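Long-range contact in endoglucanase, glycoside hydrolase family 5 protein (Cytophaga hutchinsonii, PDB 5IHS), which probably hydrolyses internal beta-1,4-glucosidic bonds of cellulose in the periplasm, as an endoglucanase built on a TIM barrel: residues His125-Gln130 with Val157-Leu162. Sequence-based numbering, arbitrary orientation.
Sequences HSHEAQ and VYNEPL
Q130 OE1 accepts a hydrogen bond from Y158 OH, 2.6 Å away, and H127 ND1 donates to the carbonyl O of E160 at 2.8 Å. Both oxygens are met on a lone pair in the carbonyl plane; the histidine bond is close to straight (165° at the hydrogen) and lies in the imidazole plane. A backbone bond from E160 N to S126 O completes the set. These bonds join the loops that follow neighbouring parallel strands 119-125 and 153-156 of the (beta/alpha)8 barrel. The Asn-Glu pair N159-E160, in the loop just after the fourth barrel strand, matches the family 5 signature in which the glutamate is, as in relatives, the likely acid/base. E160 OE2 bonds H220 ND1, while OE1 comes 3.3 Å from H127 CE1.

With CG anti to its own carbonyl carbon, H127 lies alongside E160, ND1 directed at the E160 carbonyl, and L162 CD2 packs 3.8 Å from H127 CB, the two side chains crossing at about a right angle. Deeper in, the N159 amide stacks on the H125 ring, planes 19° apart, with N159 ND2 3.2 Å from H125 CE1 and offset toward the rim. H125 ND1 is held by D123, and N159 OD1 receives a weak bond from R85. S126 OG accepts from E128 N, an ST turn, and also bonds E91.

Y158 is clamped between two aliphatic groups: P161 CG lies over the centre of one ring face, and on the opposite face A129 CB makes a CH-pi contact, 3.7 Å from the ring centroid and 8° off its normal.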
loop_
_atom_site.group_PDB
_atom_site.type_symbol
_atom_site.label_atom_id
_atom_site.label_comp_id
_atom_site.label_asym_id
_atom_site.label_seq_id
_atom_site.Cartn_x
_atom_site.Cartn_y
_atom_site.Cartn_z
ATOM N N HIS A 125 4.066 3.654 8.614
ATOM C CA HIS A 125 3.939 2.243 8.973
ATOM C C HIS A 125 3.951 2.103 10.492
ATOM O O HIS A 125 4.926 1.678 11.114
ATOM C CB HIS A 125 5.010 1.412 8.278
ATOM C CG HIS A 125 4.653 -0.032 8.169
ATOM N ND1 HIS A 125 3.820 -0.515 7.184
ATOM C CD2 HIS A 125 5.009 -1.095 8.931
ATOM C CE1 HIS A 125 3.697 -1.820 7.331
ATOM N NE2 HIS A 125 4.400 -2.198 8.389
ATOM N N SER A 126 2.821 2.499 11.073
ATOM C CA SER A 126 2.627 2.596 12.510
ATOM C C SER A 126 1.435 1.769 12.971
ATOM O O SER A 126 0.458 1.583 12.239
ATOM C CB SER A 126 2.372 4.057 12.898
ATOM O OG SER A 126 2.140 4.210 14.289
ATOM N N HIS A 127 1.528 1.312 14.228
ATOM C CA HIS A 127 0.435 0.690 14.969
ATOM C C HIS A 127 -0.137 1.601 16.050
ATOM O O HIS A 127 -1.010 1.167 16.809
ATOM C CB HIS A 127 0.901 -0.614 15.638
ATOM C CG HIS A 127 1.263 -1.708 14.682
ATOM N ND1 HIS A 127 0.393 -2.184 13.728
ATOM C CD2 HIS A 127 2.405 -2.425 14.545
ATOM C CE1 HIS A 127 0.989 -3.149 13.045
ATOM N NE2 HIS A 127 2.206 -3.328 13.532
ATOM N N GLU A 128 0.333 2.846 16.145
ATOM C CA GLU A 128 -0.088 3.716 17.242
ATOM C C GLU A 128 0.080 5.185 16.866
ATOM O O GLU A 128 0.478 6.019 17.681
ATOM C CB GLU A 128 0.644 3.362 18.534
ATOM C CG GLU A 128 2.134 3.494 18.466
ATOM C CD GLU A 128 2.789 3.226 19.807
ATOM O OE1 GLU A 128 2.396 2.246 20.468
ATOM O OE2 GLU A 128 3.683 4.002 20.208
ATOM N N ALA A 129 -0.280 5.521 15.632
ATOM C CA ALA A 129 -0.016 6.856 15.103
ATOM C C ALA A 129 -0.700 7.945 15.924
ATOM O O ALA A 129 -0.165 9.051 16.055
ATOM C CB ALA A 129 -0.452 6.931 13.637
ATOM N N GLN A 130 -1.877 7.653 16.476
ATOM C CA GLN A 130 -2.630 8.661 17.207
ATOM C C GLN A 130 -1.905 9.136 18.454
ATOM O O GLN A 130 -2.282 10.171 19.007
ATOM C CB GLN A 130 -4.021 8.139 17.589
ATOM C CG GLN A 130 -4.083 7.141 18.758
ATOM C CD GLN A 130 -3.640 5.747 18.389
ATOM O OE1 GLN A 130 -3.453 5.431 17.220
ATOM N NE2 GLN A 130 -3.511 4.884 19.380
ATOM N N VAL A 157 -1.924 7.040 5.781
ATOM C CA VAL A 157 -1.601 7.795 6.995
ATOM C C VAL A 157 -1.480 6.967 8.267
ATOM O O VAL A 157 -0.963 7.480 9.269
ATOM C CB VAL A 157 -2.595 8.952 7.218
ATOM C CG1 VAL A 157 -2.533 9.933 6.048
ATOM C CG2 VAL A 157 -4.017 8.449 7.442
ATOM N N TYR A 158 -1.921 5.712 8.263
ATOM C CA TYR A 158 -1.901 4.905 9.493
ATOM C C TYR A 158 -2.015 3.427 9.091
ATOM O O TYR A 158 -3.118 2.885 9.035
ATOM C CB TYR A 158 -3.049 5.317 10.407
ATOM C CG TYR A 158 -3.030 4.777 11.827
ATOM C CD1 TYR A 158 -2.227 3.707 12.196
ATOM C CD2 TYR A 158 -3.838 5.354 12.801
ATOM C CE1 TYR A 158 -2.238 3.224 13.496
ATOM C CE2 TYR A 158 -3.854 4.882 14.097
ATOM C CZ TYR A 158 -3.052 3.815 14.439
ATOM O OH TYR A 158 -3.035 3.301 15.716
ATOM N N ASN A 159 -0.864 2.776 8.865
ATOM C CA ASN A 159 -0.823 1.393 8.395
ATOM C C ASN A 159 -1.865 0.480 9.043
ATOM O O ASN A 159 -2.777 -0.007 8.355
ATOM C CB ASN A 159 0.581 0.846 8.647
ATOM C CG ASN A 159 0.687 -0.643 8.390
ATOM O OD1 ASN A 159 0.215 -1.131 7.374
ATOM N ND2 ASN A 159 1.285 -1.384 9.322
ATOM N N GLU A 160 -1.705 0.211 10.344
ATOM C CA GLU A 160 -2.470 -0.835 11.024
ATOM C C GLU A 160 -2.782 -0.435 12.454
ATOM O O GLU A 160 -2.065 -0.806 13.401
ATOM C CB GLU A 160 -1.749 -2.176 11.000
ATOM C CG GLU A 160 -1.951 -2.934 9.715
ATOM C CD GLU A 160 -1.349 -4.325 9.733
ATOM O OE1 GLU A 160 -0.815 -4.742 10.791
ATOM O OE2 GLU A 160 -1.425 -5.023 8.696
ATOM N N PRO A 161 -3.868 0.295 12.663
ATOM C CA PRO A 161 -4.407 0.424 14.016
ATOM C C PRO A 161 -4.597 -0.959 14.635
ATOM O O PRO A 161 -4.869 -1.941 13.943
ATOM C CB PRO A 161 -5.744 1.142 13.796
ATOM C CG PRO A 161 -5.588 1.851 12.466
ATOM C CD PRO A 161 -4.733 0.922 11.651
ATOM N N LEU A 162 -4.447 -1.030 15.953
ATOM C CA LEU A 162 -4.578 -2.283 16.685
ATOM C C LEU A 162 -6.051 -2.624 16.927
ATOM O O LEU A 162 -6.961 -1.859 16.608
ATOM C CB LEU A 162 -3.799 -2.189 17.995
ATOM C CG LEU A 162 -2.303 -1.931 17.801
ATOM C CD1 LEU A 162 -1.617 -1.790 19.147
ATOM C CD2 LEU A 162 -1.649 -3.034 16.983
#